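PDB 2EO4: 150aa long hypothetical histidine triad nucleotide-binding protein, which probably binds nucleotides and may hydrolyse adenylyl sulfate or related compounds, as a zinc-containing member of the histidine triad (HIT) family. Local coordinates for residues Cys1-Ser5 with Ile92-His96; Tyr14-Glu18 with Ile132-Ile136; Lys28-Gly34 with Tyr124-Leu128; Ile69-Lys74 with Ile99-Trp103. All coordinates share one frame; numbering follows the deposited sequence.

Interaction 1: residues Cys1-Ser5 with Ile92-His96; sequences CTFCS and IFHLH. With ZN (zinc ion), chain B; PO4 (phosphate ion), chain C.
The imidazole of His94 carries Phe3 CB over one face, 3.7 Å from the ring centroid and almost on the ring normal, a CH-pi contact, while Cys4 SG lies at its edge in plane. Phe3 also turns the edge of its own ring toward that face, an offset edge-to-face pair with planes at 67°. Farther out, Phe3 CE2 rests on one face of His96, 3.5 Å from CG, and the two rings meet obliquely. Ile92 CG2 closes in on Phe3 CD2 at 3.5 Å. With CG anti to the backbone N (chi1 177°), His94 reaches toward the N-terminal helix and binds zinc through ND1 at 2.1 Å, beside Cys1 SG and Cys4 SG; His43 completes the site. The far nitrogen, His94 NE2, donates to Pro40 O, which helps fix the ring's rotation. His96 is held at both nitrogens: ND1 donates to His94 O at 2.7 Å, and NE2 points at O1 of the phosphate ion 2.6 Å away, in the ring plane. Ile92 N gives the same ion a nearly straight bond. A Cys2His2 zinc site thus adjoins the histidine triad motif, in which His96 is the predicted nucleotidylated histidine and the phosphate probably marks the nucleotide phosphate pocket.

Interaction 2: residues Tyr14-Glu18 with Ile132-Ile136; sequences YFVYE and IRESI
Phe15 meets the C-terminal helix through its backbone: the carbonyl O lies 3.1 Å from Arg133 NE, and Arg133 NH2 comes within 4.0 Å of Phe15 CB. The arginine side chain is extended from CG to NE, which carries its guanidinium from the helix surface across to the segment 14-18. Gln129 NE2, one turn earlier on the same helix, donates a hydrogen bond to Phe15 O, while the Phe15 ring leads away to helix 2-7 and a cation-pi contact with Arg9. Val16 makes the main apolar contact. Its CB sits 3.7 Å from Ile132 CG2, with both methyls about 4.1 Å from that same methyl group, so one isoleucine branch fits against the whole head of the valine. Ile132 CG2 lies anti to its own backbone N (CG1 at chi1 -66°), on the side that meets the strand. Val16 O is flanked by aliphatic carbon from the helix, Ile136 CD1 at 3.5 Å and Arg133 CG at 3.7 Å. Tyr17 adds a looser touch, CB to Ile136 CD1 at 4.3 Å, and places Ile136 CG2 at the edge of its ring; its hydroxyl bonds Asp19. Val16 and Tyr17 both face Ala24 of the adjacent strand 22-26, a classic beta bulge, and the helix 122-143 packs against this bulged outermost strand of the antiparallel HIT-fold sheet.

Interaction 3: residues Lys28-Gly34 with Tyr124-Leu128; sequences KYPVSLG and YYELL
The phenol of Tyr124 projects into the concave side of the loop 28-34, where Pro30, Leu33 and Gly34 surround its outer end. CG lies anti to the backbone N (chi1 163°), which sends the ring out from the helix toward the loop. Leu33 CD1 fits at the ring edge, 4.0 Å from Tyr124 CE1, and the Pro30 ring slides past in the opposite direction, with CB 3.7 Å from Tyr124 OH. At the bottom of the hollow, Gly34 N donates a hydrogen bond of 3.0 Å to Tyr124 OH, at an N-H...O angle of 164°. Leu128 CD1 settles 3.9 Å from Gly34 CA; at the positive phi of 94° a CB would jam against Leu33 O. In the HIT fold of this chain the loop connects neighbouring strands 22-26 and 36-40, and the C-terminal helix 122-143 fills its inner curve. A second phenol reaches the start of the loop: Tyr125 OH donates to Lys28 O over 2.5 Å, with the carbonyl oxygen at the edge of the ring. Tyr125 OH is also bonded to Gln120 N. The two tyrosines brace each other, Tyr124 CD2 lying over the centre of the Tyr125 ring, while Lys28 brings only CG near the Tyr125 hydroxyl.

Interaction 4: residues Ile69-Lys74 with Ile99-Trp103; sequences IKDAVK and IIPTW
Ile69 and Pro101 form one of the closest apolar contacts between the helix end and the strand, Ile69 CG2 lying 3.6 Å from Pro101 CG, with the side chains crossing at about a right angle. The other branch of Ile69 extends to CD1, which meets Ile99 CG2 at 3.9 Å, so a single isoleucine spans two residues that face it from the same side of the strand. Val73, one turn on, drops its CG2 against Trp103 CZ2 at 3.6 Å and more distantly against Pro101 CB. The indole turns its edge to the end of the helix: Trp103 NE1 donates to Val73 O at 3.1 Å, with the acceptor lying in the ring plane and an N-H...O angle of 157°. This ties down the carbonyl of the residue at which the chain leaves the helix. The outer side is looser. Lys74, exposed and with positive phi, is the C-prime residue of a Schellman motif ending the helix; its side chain leads away from the strand and curls back, so that NZ donates to Asp71 O at 2.6 Å. Deeper in, helix 52-72 packs on the face of the sheet to which Ile99 and Pro101 of strand 97-102 point, Ile69 also touching Ile132 and Val73 touching Leu128 of helix 122-143. On the other face of the strand, Thr102 bonds Ser87 of the second subunit.

Overall arrangement
Interactions 2, 3 and 4 cluster, with centres 11 to 13 Å apart, whereas interaction 1 lies 18 to 23 Å from them, on the opposite side of the chain's centre from interaction 4. Helix 122-143 serves both interaction 3 and, farther along, interaction 2, and Tyr14 of interaction 2 packs on Tyr125 of interaction 3. Ser135 approaches Asp71 between interactions 2 and 4, and Ser32 bonds Pro101 between 3 and 4. Along the chain, interactions 2, 3 and 4 enclose one another in that order, while interaction 1 crosses all three. Strand 97-102 follows directly on segment 92-96, linking the zinc and histidine triad end to the core where the C-terminal helix packs on the five-stranded sheet.

Interaction 1: residues Cys1-Ser5 with Ile92-His96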
loop_
_atom_site.group_PDB
_atom_site.type_symbol
_atom_site.label_atom_id
_atom_site.label_comp_id
_atom_site.label_asym_id
_atom_site.label_seq_id
_atom_site.Cartn_x
_atom_site.Cartn_y
_atom_site.Cartn_z
ATOM N N CYS A 1 -7.072 -9.803 -19.438
ATOM C CA CYS A 1 -6.857 -9.254 -18.065
ATOM C C CYS A 1 -8.166 -9.260 -17.283
ATOM O O CYS A 1 -9.178 -8.733 -17.742
ATOM C CB CYS A 1 -6.317 -7.826 -18.147
ATOM S SG CYS A 1 -6.164 -7.022 -16.526
ATOM N N THR A 2 -8.142 -9.854 -16.096
ATOM C CA THR A 2 -9.340 -9.932 -15.277
ATOM C C THR A 2 -9.927 -8.558 -14.944
ATOM O O THR A 2 -11.141 -8.368 -15.028
ATOM C CB THR A 2 -9.059 -10.716 -13.973
ATOM O OG1 THR A 2 -8.802 -12.090 -14.297
ATOM C CG2 THR A 2 -10.248 -10.643 -13.027
ATOM N N PHE A 3 -9.084 -7.595 -14.580
ATOM C CA PHE A 3 -9.614 -6.275 -14.244
ATOM C C PHE A 3 -10.061 -5.459 -15.449
ATOM O O PHE A 3 -11.091 -4.782 -15.390
ATOM C CB PHE A 3 -8.616 -5.490 -13.386
ATOM C CG PHE A 3 -8.547 -5.980 -11.964
ATOM C CD1 PHE A 3 -9.717 -6.197 -11.241
ATOM C CD2 PHE A 3 -7.325 -6.269 -11.365
ATOM C CE1 PHE A 3 -9.673 -6.701 -9.940
ATOM C CE2 PHE A 3 -7.267 -6.774 -10.064
ATOM C CZ PHE A 3 -8.439 -6.992 -9.353
ATOM N N CYS A 4 -9.308 -5.514 -16.543
ATOM C CA CYS A 4 -9.725 -4.787 -17.738
ATOM C C CYS A 4 -11.071 -5.366 -18.177
ATOM O O CYS A 4 -11.958 -4.638 -18.630
ATOM C CB CYS A 4 -8.694 -4.940 -18.863
ATOM S SG CYS A 4 -7.226 -3.883 -18.702
ATOM N N SER A 5 -11.228 -6.680 -18.022
ATOM C CA SER A 5 -12.473 -7.347 -18.397
ATOM C C SER A 5 -13.642 -6.871 -17.543
ATOM O O SER A 5 -14.742 -6.648 -18.046
ATOM C CB SER A 5 -12.334 -8.868 -18.266
ATOM O OG SER A 5 -11.420 -9.387 -19.218
ATOM N N ILE A 92 -2.603 -11.233 -10.356
ATOM C CA ILE A 92 -3.354 -10.496 -11.370
ATOM C C ILE A 92 -2.444 -9.331 -11.736
ATOM O O ILE A 92 -2.188 -8.442 -10.920
ATOM C CB ILE A 92 -4.704 -9.950 -10.852
ATOM C CG1 ILE A 92 -5.594 -11.103 -10.381
ATOM C CG2 ILE A 92 -5.411 -9.191 -11.974
ATOM C CD1 ILE A 92 -6.960 -10.663 -9.869
ATOM N N PHE A 93 -1.946 -9.343 -12.966
ATOM C CA PHE A 93 -1.015 -8.318 -13.398
ATOM C C PHE A 93 -1.613 -7.053 -13.990
ATOM O O PHE A 93 -1.336 -6.666 -15.128
ATOM C CB PHE A 93 0.016 -8.972 -14.317
ATOM C CG PHE A 93 0.802 -10.045 -13.621
ATOM C CD1 PHE A 93 1.891 -9.715 -12.820
ATOM C CD2 PHE A 93 0.378 -11.371 -13.656
ATOM C CE1 PHE A 93 2.540 -10.681 -12.059
ATOM C CE2 PHE A 93 1.021 -12.346 -12.896
ATOM C CZ PHE A 93 2.103 -12.000 -12.095
ATOM N N HIS A 94 -2.443 -6.423 -13.167
ATOM C CA HIS A 94 -3.115 -5.162 -13.451
ATOM C C HIS A 94 -3.069 -4.522 -12.069
ATOM O O HIS A 94 -3.677 -5.036 -11.130
ATOM C CB HIS A 94 -4.574 -5.382 -13.860
ATOM C CG HIS A 94 -5.334 -4.111 -14.106
ATOM N ND1 HIS A 94 -5.856 -3.778 -15.338
ATOM C CD2 HIS A 94 -5.658 -3.089 -13.275
ATOM C CE1 HIS A 94 -6.468 -2.611 -15.258
ATOM N NE2 HIS A 94 -6.362 -2.169 -14.016
ATOM N N LEU A 95 -2.328 -3.426 -11.947
ATOM C CA LEU A 95 -2.170 -2.732 -10.674
ATOM C C LEU A 95 -3.452 -2.599 -9.868
ATOM O O LEU A 95 -4.438 -2.033 -10.334
ATOM C CB LEU A 95 -1.576 -1.338 -10.916
ATOM C CG LEU A 95 -1.516 -0.342 -9.748
ATOM C CD1 LEU A 95 -0.805 -0.942 -8.544
ATOM C CD2 LEU A 95 -0.797 0.913 -10.223
ATOM N N HIS A 96 -3.429 -3.130 -8.650
ATOM C CA HIS A 96 -4.576 -3.027 -7.768
ATOM C C HIS A 96 -4.118 -3.002 -6.329
ATOM O O HIS A 96 -3.121 -3.634 -5.967
ATOM C CB HIS A 96 -5.564 -4.179 -7.978
ATOM C CG HIS A 96 -4.977 -5.542 -7.775
ATOM N ND1 HIS A 96 -4.043 -6.087 -8.628
ATOM C CD2 HIS A 96 -5.248 -6.497 -6.854
ATOM C CE1 HIS A 96 -3.767 -7.321 -8.245
ATOM N NE2 HIS A 96 -4.486 -7.594 -7.171
HETATM ZN ZN ZN B . -5.793 -4.855 -17.135
HETATM P P PO4 C . -2.677 -10.077 -6.109
HETATM O O1 PO4 C . -4.140 -9.852 -6.033
HETATM O O2 PO4 C . -1.963 -9.010 -5.363
HETATM O O3 PO4 C . -2.355 -11.405 -5.507
HETATM O O4 PO4 C . -2.244 -10.059 -7.533
#

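Interaction 2: residues Tyr14-Glu18 with Ile132-Ile136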
loop_
_atom_site.group_PDB
_atom_site.type_symbol
_atom_site.label_atom_id
_atom_site.label_comp_id
_atom_site.label_asym_id
_atom_site.label_seq_id
_atom_site.Cartn_x
_atom_site.Cartn_y
_atom_site.Cartn_z
ATOM N N TYR A 14 -18.509 -6.666 -8.875
ATOM C CA TYR A 14 -19.368 -5.731 -8.155
ATOM C C TYR A 14 -18.641 -4.434 -7.808
ATOM O O TYR A 14 -17.798 -4.407 -6.914
ATOM C CB TYR A 14 -19.905 -6.369 -6.868
ATOM C CG TYR A 14 -20.956 -7.429 -7.109
ATOM C CD1 TYR A 14 -20.612 -8.684 -7.612
ATOM C CD2 TYR A 14 -22.303 -7.166 -6.858
ATOM C CE1 TYR A 14 -21.585 -9.652 -7.862
ATOM C CE2 TYR A 14 -23.284 -8.124 -7.104
ATOM C CZ TYR A 14 -22.919 -9.363 -7.606
ATOM O OH TYR A 14 -23.884 -10.312 -7.857
ATOM N N PHE A 15 -18.980 -3.361 -8.517
ATOM C CA PHE A 15 -18.364 -2.057 -8.280
ATOM C C PHE A 15 -18.914 -1.371 -7.035
ATOM O O PHE A 15 -20.125 -1.369 -6.808
ATOM C CB PHE A 15 -18.609 -1.111 -9.466
ATOM C CG PHE A 15 -17.871 -1.480 -10.715
ATOM C CD1 PHE A 15 -18.226 -2.608 -11.446
ATOM C CD2 PHE A 15 -16.825 -0.684 -11.176
ATOM C CE1 PHE A 15 -17.553 -2.938 -12.617
ATOM C CE2 PHE A 15 -16.144 -1.004 -12.346
ATOM C CZ PHE A 15 -16.509 -2.133 -13.069
ATOM N N VAL A 16 -18.028 -0.785 -6.235
ATOM C CA VAL A 16 -18.454 -0.042 -5.054
ATOM C C VAL A 16 -18.032 1.414 -5.241
ATOM O O VAL A 16 -18.446 2.299 -4.490
ATOM C CB VAL A 16 -17.852 -0.602 -3.734
ATOM C CG1 VAL A 16 -18.360 -2.025 -3.500
ATOM C CG2 VAL A 16 -16.333 -0.564 -3.780
ATOM N N TYR A 17 -17.204 1.649 -6.255
ATOM C CA TYR A 17 -16.738 2.991 -6.593
ATOM C C TYR A 17 -16.282 3.036 -8.040
ATOM O O TYR A 17 -15.679 2.090 -8.548
ATOM C CB TYR A 17 -15.560 3.431 -5.713
ATOM C CG TYR A 17 -15.014 4.793 -6.110
ATOM C CD1 TYR A 17 -15.588 5.964 -5.620
ATOM C CD2 TYR A 17 -13.963 4.908 -7.023
ATOM C CE1 TYR A 17 -15.135 7.218 -6.027
ATOM C CE2 TYR A 17 -13.499 6.161 -7.441
ATOM C CZ TYR A 17 -14.092 7.309 -6.937
ATOM O OH TYR A 17 -13.648 8.549 -7.342
ATOM N N GLU A 18 -16.564 4.144 -8.710
ATOM C CA GLU A 18 -16.132 4.287 -10.087
ATOM C C GLU A 18 -16.196 5.727 -10.557
ATOM O O GLU A 18 -17.129 6.460 -10.226
ATOM C CB GLU A 18 -16.975 3.402 -11.019
ATOM C CG GLU A 18 -16.591 3.516 -12.499
ATOM C CD GLU A 18 -17.364 2.561 -13.404
ATOM O OE1 GLU A 18 -18.480 2.143 -13.034
ATOM O OE2 GLU A 18 -16.858 2.243 -14.501
ATOM N N ILE A 132 -21.599 -0.408 1.167
ATOM C CA ILE A 132 -20.368 0.341 0.942
ATOM C C ILE A 132 -20.658 1.577 0.092
ATOM O O ILE A 132 -20.147 2.661 0.372
ATOM C CB ILE A 132 -19.284 -0.531 0.258
ATOM C CG1 ILE A 132 -18.847 -1.643 1.215
ATOM C CG2 ILE A 132 -18.087 0.339 -0.135
ATOM C CD1 ILE A 132 -17.920 -2.690 0.586
ATOM N N ARG A 133 -21.480 1.422 -0.940
ATOM C CA ARG A 133 -21.824 2.557 -1.789
ATOM C C ARG A 133 -22.498 3.629 -0.937
ATOM O O ARG A 133 -22.182 4.813 -1.047
ATOM C CB ARG A 133 -22.758 2.124 -2.922
ATOM C CG ARG A 133 -22.043 1.495 -4.115
ATOM C CD ARG A 133 -23.035 1.031 -5.172
ATOM N NE ARG A 133 -22.387 0.694 -6.436
ATOM C CZ ARG A 133 -23.038 0.281 -7.519
ATOM N NH1 ARG A 133 -24.359 0.150 -7.486
ATOM N NH2 ARG A 133 -22.377 0.013 -8.638
ATOM N N GLU A 134 -23.420 3.204 -0.084
ATOM C CA GLU A 134 -24.135 4.126 0.796
ATOM C C GLU A 134 -23.176 4.904 1.700
ATOM O O GLU A 134 -23.364 6.103 1.924
ATOM C CB GLU A 134 -25.153 3.354 1.643
ATOM C CG GLU A 134 -25.885 4.197 2.686
ATOM C CD GLU A 134 -27.031 3.448 3.351
ATOM O OE1 GLU A 134 -26.861 2.253 3.666
ATOM O OE2 GLU A 134 -28.098 4.063 3.572
ATOM N N SER A 135 -22.146 4.233 2.212
ATOM C CA SER A 135 -21.174 4.895 3.083
ATOM C C SER A 135 -20.312 5.886 2.311
ATOM O O SER A 135 -19.993 6.966 2.807
ATOM C CB SER A 135 -20.266 3.870 3.775
ATOM O OG SER A 135 -20.951 3.183 4.806
ATOM N N ILE A 136 -19.925 5.511 1.098
ATOM C CA ILE A 136 -19.106 6.388 0.278
ATOM C C ILE A 136 -19.895 7.636 -0.125
ATOM O O ILE A 136 -19.363 8.744 -0.102
ATOM C CB ILE A 136 -18.585 5.641 -0.981
ATOM C CG1 ILE A 136 -17.591 4.555 -0.544
ATOM C CG2 ILE A 136 -17.938 6.623 -1.949
ATOM C CD1 ILE A 136 -16.974 3.749 -1.690
#

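Interaction 3: residues Lys28-Gly34 with Tyr124-Leu128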
loop_
_atom_site.group_PDB
_atom_site.type_symbol
_atom_site.label_atom_id
_atom_site.label_comp_id
_atom_site.label_asym_id
_atom_site.label_seq_id
_atom_site.Cartn_x
_atom_site.Cartn_y
_atom_site.Cartn_z
ATOM N N LYS A 28 -13.619 -11.188 -5.470
ATOM C CA LYS A 28 -14.481 -12.354 -5.652
ATOM C C LYS A 28 -14.224 -13.460 -4.623
ATOM O O LYS A 28 -15.138 -14.197 -4.265
ATOM C CB LYS A 28 -14.323 -12.921 -7.068
ATOM C CG LYS A 28 -15.207 -14.139 -7.348
ATOM C CD LYS A 28 -15.081 -14.612 -8.794
ATOM C CE LYS A 28 -15.926 -15.858 -9.035
ATOM N NZ LYS A 28 -15.877 -16.327 -10.450
ATOM N N TYR A 29 -12.985 -13.574 -4.155
ATOM C CA TYR A 29 -12.619 -14.590 -3.163
ATOM C C TYR A 29 -12.013 -13.838 -1.976
ATOM O O TYR A 29 -10.831 -13.992 -1.662
ATOM C CB TYR A 29 -11.581 -15.546 -3.761
ATOM C CG TYR A 29 -11.991 -16.165 -5.085
ATOM C CD1 TYR A 29 -12.774 -17.316 -5.130
ATOM C CD2 TYR A 29 -11.585 -15.597 -6.293
ATOM C CE1 TYR A 29 -13.142 -17.890 -6.349
ATOM C CE2 TYR A 29 -11.945 -16.162 -7.514
ATOM C CZ TYR A 29 -12.720 -17.308 -7.534
ATOM O OH TYR A 29 -13.057 -17.878 -8.744
ATOM N N PRO A 30 -12.831 -13.030 -1.286
ATOM C CA PRO A 30 -12.416 -12.217 -0.136
ATOM C C PRO A 30 -11.719 -12.892 1.035
ATOM O O PRO A 30 -12.142 -13.946 1.507
ATOM C CB PRO A 30 -13.717 -11.543 0.292
ATOM C CG PRO A 30 -14.732 -12.578 -0.017
ATOM C CD PRO A 30 -14.301 -13.055 -1.389
ATOM N N VAL A 31 -10.648 -12.256 1.498
ATOM C CA VAL A 31 -9.888 -12.738 2.645
ATOM C C VAL A 31 -10.720 -12.450 3.890
ATOM O O VAL A 31 -10.715 -13.217 4.854
ATOM C CB VAL A 31 -8.535 -12.003 2.756
ATOM C CG1 VAL A 31 -7.917 -12.231 4.129
ATOM C CG2 VAL A 31 -7.597 -12.492 1.666
ATOM N N SER A 32 -11.427 -11.326 3.862
ATOM C CA SER A 32 -12.282 -10.928 4.971
ATOM C C SER A 32 -13.490 -10.198 4.401
ATOM O O SER A 32 -13.491 -9.778 3.241
ATOM C CB SER A 32 -11.526 -10.015 5.943
ATOM O OG SER A 32 -11.291 -8.739 5.375
ATOM N N LEU A 33 -14.522 -10.049 5.221
ATOM C CA LEU A 33 -15.743 -9.386 4.796
ATOM C C LEU A 33 -15.496 -7.949 4.332
ATOM O O LEU A 33 -14.974 -7.126 5.083
ATOM C CB LEU A 33 -16.754 -9.395 5.947
ATOM C CG LEU A 33 -18.127 -8.799 5.642
ATOM C CD1 LEU A 33 -19.201 -9.877 5.776
ATOM C CD2 LEU A 33 -18.396 -7.652 6.598
ATOM N N GLY A 34 -15.869 -7.657 3.088
ATOM C CA GLY A 34 -15.681 -6.317 2.559
ATOM C C GLY A 34 -14.384 -6.113 1.788
ATOM O O GLY A 34 -14.115 -5.009 1.318
ATOM N N TYR A 124 -24.040 -12.011 -0.543
ATOM C CA TYR A 124 -22.907 -11.305 0.051
ATOM C C TYR A 124 -22.486 -10.100 -0.785
ATOM O O TYR A 124 -22.337 -8.992 -0.270
ATOM C CB TYR A 124 -21.710 -12.252 0.191
ATOM C CG TYR A 124 -20.384 -11.547 0.414
ATOM C CD1 TYR A 124 -19.976 -11.167 1.690
ATOM C CD2 TYR A 124 -19.550 -11.244 -0.663
ATOM C CE1 TYR A 124 -18.765 -10.501 1.893
ATOM C CE2 TYR A 124 -18.337 -10.573 -0.474
ATOM C CZ TYR A 124 -17.954 -10.207 0.807
ATOM O OH TYR A 124 -16.759 -9.553 1.001
ATOM N N TYR A 125 -22.286 -10.329 -2.079
ATOM C CA TYR A 125 -21.856 -9.271 -2.989
ATOM C C TYR A 125 -22.886 -8.158 -3.129
ATOM O O TYR A 125 -22.535 -6.980 -3.173
ATOM C CB TYR A 125 -21.546 -9.861 -4.366
ATOM C CG TYR A 125 -20.496 -10.949 -4.322
ATOM C CD1 TYR A 125 -19.138 -10.634 -4.259
ATOM C CD2 TYR A 125 -20.865 -12.292 -4.282
ATOM C CE1 TYR A 125 -18.172 -11.638 -4.152
ATOM C CE2 TYR A 125 -19.912 -13.300 -4.174
ATOM C CZ TYR A 125 -18.570 -12.968 -4.107
ATOM O OH TYR A 125 -17.631 -13.966 -3.973
ATOM N N GLU A 126 -24.157 -8.531 -3.198
ATOM C CA GLU A 126 -25.209 -7.538 -3.348
ATOM C C GLU A 126 -25.307 -6.638 -2.119
ATOM O O GLU A 126 -25.386 -5.418 -2.243
ATOM C CB GLU A 126 -26.546 -8.235 -3.617
ATOM C CG GLU A 126 -26.500 -9.157 -4.827
ATOM C CD GLU A 126 -27.834 -9.813 -5.120
ATOM O OE1 GLU A 126 -28.462 -10.328 -4.170
ATOM O OE2 GLU A 126 -28.246 -9.821 -6.300
ATOM N N LEU A 127 -25.283 -7.237 -0.934
ATOM C CA LEU A 127 -25.375 -6.467 0.300
ATOM C C LEU A 127 -24.152 -5.588 0.544
ATOM O O LEU A 127 -24.281 -4.400 0.841
ATOM C CB LEU A 127 -25.572 -7.397 1.496
ATOM C CG LEU A 127 -25.655 -6.695 2.854
ATOM C CD1 LEU A 127 -26.804 -5.695 2.849
ATOM C CD2 LEU A 127 -25.843 -7.726 3.953
ATOM N N LEU A 128 -22.963 -6.171 0.428
ATOM C CA LEU A 128 -21.739 -5.409 0.650
ATOM C C LEU A 128 -21.625 -4.231 -0.303
ATOM O O LEU A 128 -21.231 -3.138 0.099
ATOM C CB LEU A 128 -20.511 -6.315 0.508
ATOM C CG LEU A 128 -20.010 -6.959 1.802
ATOM C CD1 LEU A 128 -19.534 -5.866 2.754
ATOM C CD2 LEU A 128 -21.117 -7.784 2.441
#

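Interaction 4: residues Ile69-Lys74 with Ile99-Trp103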
loop_
_atom_site.group_PDB
_atom_site.type_symbol
_atom_site.label_atom_id
_atom_site.label_comp_id
_atom_site.label_asym_id
_atom_site.label_seq_id
_atom_site.Cartn_x
_atom_site.Cartn_y
_atom_site.Cartn_z
ATOM N N ILE A 69 -15.461 1.777 3.310
ATOM C CA ILE A 69 -15.549 0.392 3.753
ATOM C C ILE A 69 -15.504 0.280 5.275
ATOM O O ILE A 69 -16.296 -0.453 5.868
ATOM C CB ILE A 69 -14.406 -0.458 3.154
ATOM C CG1 ILE A 69 -14.578 -0.558 1.636
ATOM C CG2 ILE A 69 -14.401 -1.856 3.785
ATOM C CD1 ILE A 69 -13.395 -1.197 0.911
ATOM N N LYS A 70 -14.587 1.008 5.909
ATOM C CA LYS A 70 -14.464 0.941 7.359
ATOM C C LYS A 70 -15.790 1.294 8.022
ATOM O O LYS A 70 -16.211 0.649 8.984
ATOM C CB LYS A 70 -13.373 1.888 7.864
ATOM C CG LYS A 70 -13.168 1.795 9.372
ATOM C CD LYS A 70 -12.094 2.739 9.888
ATOM C CE LYS A 70 -11.944 2.587 11.399
ATOM N NZ LYS A 70 -11.019 3.592 11.988
ATOM N N ASP A 71 -16.445 2.319 7.497
ATOM C CA ASP A 71 -17.726 2.757 8.035
ATOM C C ASP A 71 -18.814 1.715 7.784
ATOM O O ASP A 71 -19.555 1.345 8.699
ATOM C CB ASP A 71 -18.126 4.088 7.396
ATOM C CG ASP A 71 -19.459 4.605 7.907
ATOM O OD1 ASP A 71 -19.558 4.901 9.117
ATOM O OD2 ASP A 71 -20.401 4.710 7.097
ATOM N N ALA A 72 -18.894 1.235 6.547
ATOM C CA ALA A 72 -19.904 0.258 6.146
ATOM C C ALA A 72 -19.888 -1.062 6.913
ATOM O O ALA A 72 -20.940 -1.551 7.322
ATOM C CB ALA A 72 -19.793 -0.015 4.647
ATOM N N VAL A 73 -18.710 -1.650 7.104
ATOM C CA VAL A 73 -18.630 -2.919 7.818
ATOM C C VAL A 73 -18.187 -2.733 9.264
ATOM O O VAL A 73 -17.914 -3.705 9.962
ATOM C CB VAL A 73 -17.656 -3.902 7.119
ATOM C CG1 VAL A 73 -18.090 -4.120 5.679
ATOM C CG2 VAL A 73 -16.236 -3.366 7.179
ATOM N N LYS A 74 -18.129 -1.480 9.706
ATOM C CA LYS A 74 -17.720 -1.152 11.071
ATOM C C LYS A 74 -16.422 -1.850 11.459
ATOM O O LYS A 74 -16.331 -2.509 12.496
ATOM C CB LYS A 74 -18.831 -1.526 12.060
ATOM C CG LYS A 74 -20.091 -0.684 11.909
ATOM C CD LYS A 74 -19.795 0.788 12.174
ATOM C CE LYS A 74 -21.024 1.661 11.940
ATOM N NZ LYS A 74 -21.458 1.635 10.514
ATOM N N ILE A 99 -7.810 -3.710 -0.017
ATOM C CA ILE A 99 -8.285 -3.071 1.205
ATOM C C ILE A 99 -8.949 -4.248 1.911
ATOM O O ILE A 99 -10.013 -4.715 1.496
ATOM C CB ILE A 99 -9.344 -1.974 0.958
ATOM C CG1 ILE A 99 -8.753 -0.846 0.112
ATOM C CG2 ILE A 99 -9.796 -1.387 2.309
ATOM C CD1 ILE A 99 -9.779 0.243 -0.259
ATOM N N ILE A 100 -8.301 -4.732 2.965
ATOM C CA ILE A 100 -8.781 -5.884 3.722
ATOM C C ILE A 100 -9.170 -5.472 5.141
ATOM O O ILE A 100 -8.312 -5.168 5.969
ATOM C CB ILE A 100 -7.678 -6.968 3.782
ATOM C CG1 ILE A 100 -7.270 -7.358 2.358
ATOM C CG2 ILE A 100 -8.178 -8.191 4.552
ATOM C CD1 ILE A 100 -6.076 -8.308 2.289
ATOM N N PRO A 101 -10.477 -5.453 5.438
ATOM C CA PRO A 101 -10.967 -5.069 6.767
ATOM C C PRO A 101 -10.602 -6.034 7.888
ATOM O O PRO A 101 -10.506 -7.245 7.681
ATOM C CB PRO A 101 -12.484 -4.991 6.571
ATOM C CG PRO A 101 -12.633 -4.672 5.105
ATOM C CD PRO A 101 -11.598 -5.592 4.493
ATOM N N THR A 102 -10.407 -5.485 9.080
ATOM C CA THR A 102 -10.088 -6.292 10.248
ATOM C C THR A 102 -10.938 -5.815 11.422
ATOM O O THR A 102 -11.448 -4.694 11.414
ATOM C CB THR A 102 -8.590 -6.189 10.635
ATOM O OG1 THR A 102 -8.268 -4.840 10.995
ATOM C CG2 THR A 102 -7.709 -6.621 9.470
ATOM N N TRP A 103 -11.089 -6.679 12.420
ATOM C CA TRP A 103 -11.868 -6.360 13.613
ATOM C C TRP A 103 -11.138 -6.911 14.825
ATOM O O TRP A 103 -10.441 -7.922 14.732
ATOM C CB TRP A 103 -13.254 -7.010 13.542
ATOM C CG TRP A 103 -14.112 -6.505 12.429
ATOM C CD1 TRP A 103 -15.025 -5.490 12.490
ATOM C CD2 TRP A 103 -14.118 -6.972 11.077
ATOM N NE1 TRP A 103 -15.601 -5.298 11.256
ATOM C CE2 TRP A 103 -15.062 -6.194 10.371
ATOM C CE3 TRP A 103 -13.418 -7.974 10.392
ATOM C CZ2 TRP A 103 -15.323 -6.386 9.011
ATOM C CZ3 TRP A 103 -13.678 -8.164 9.037
ATOM C CH2 TRP A 103 -14.623 -7.372 8.365
#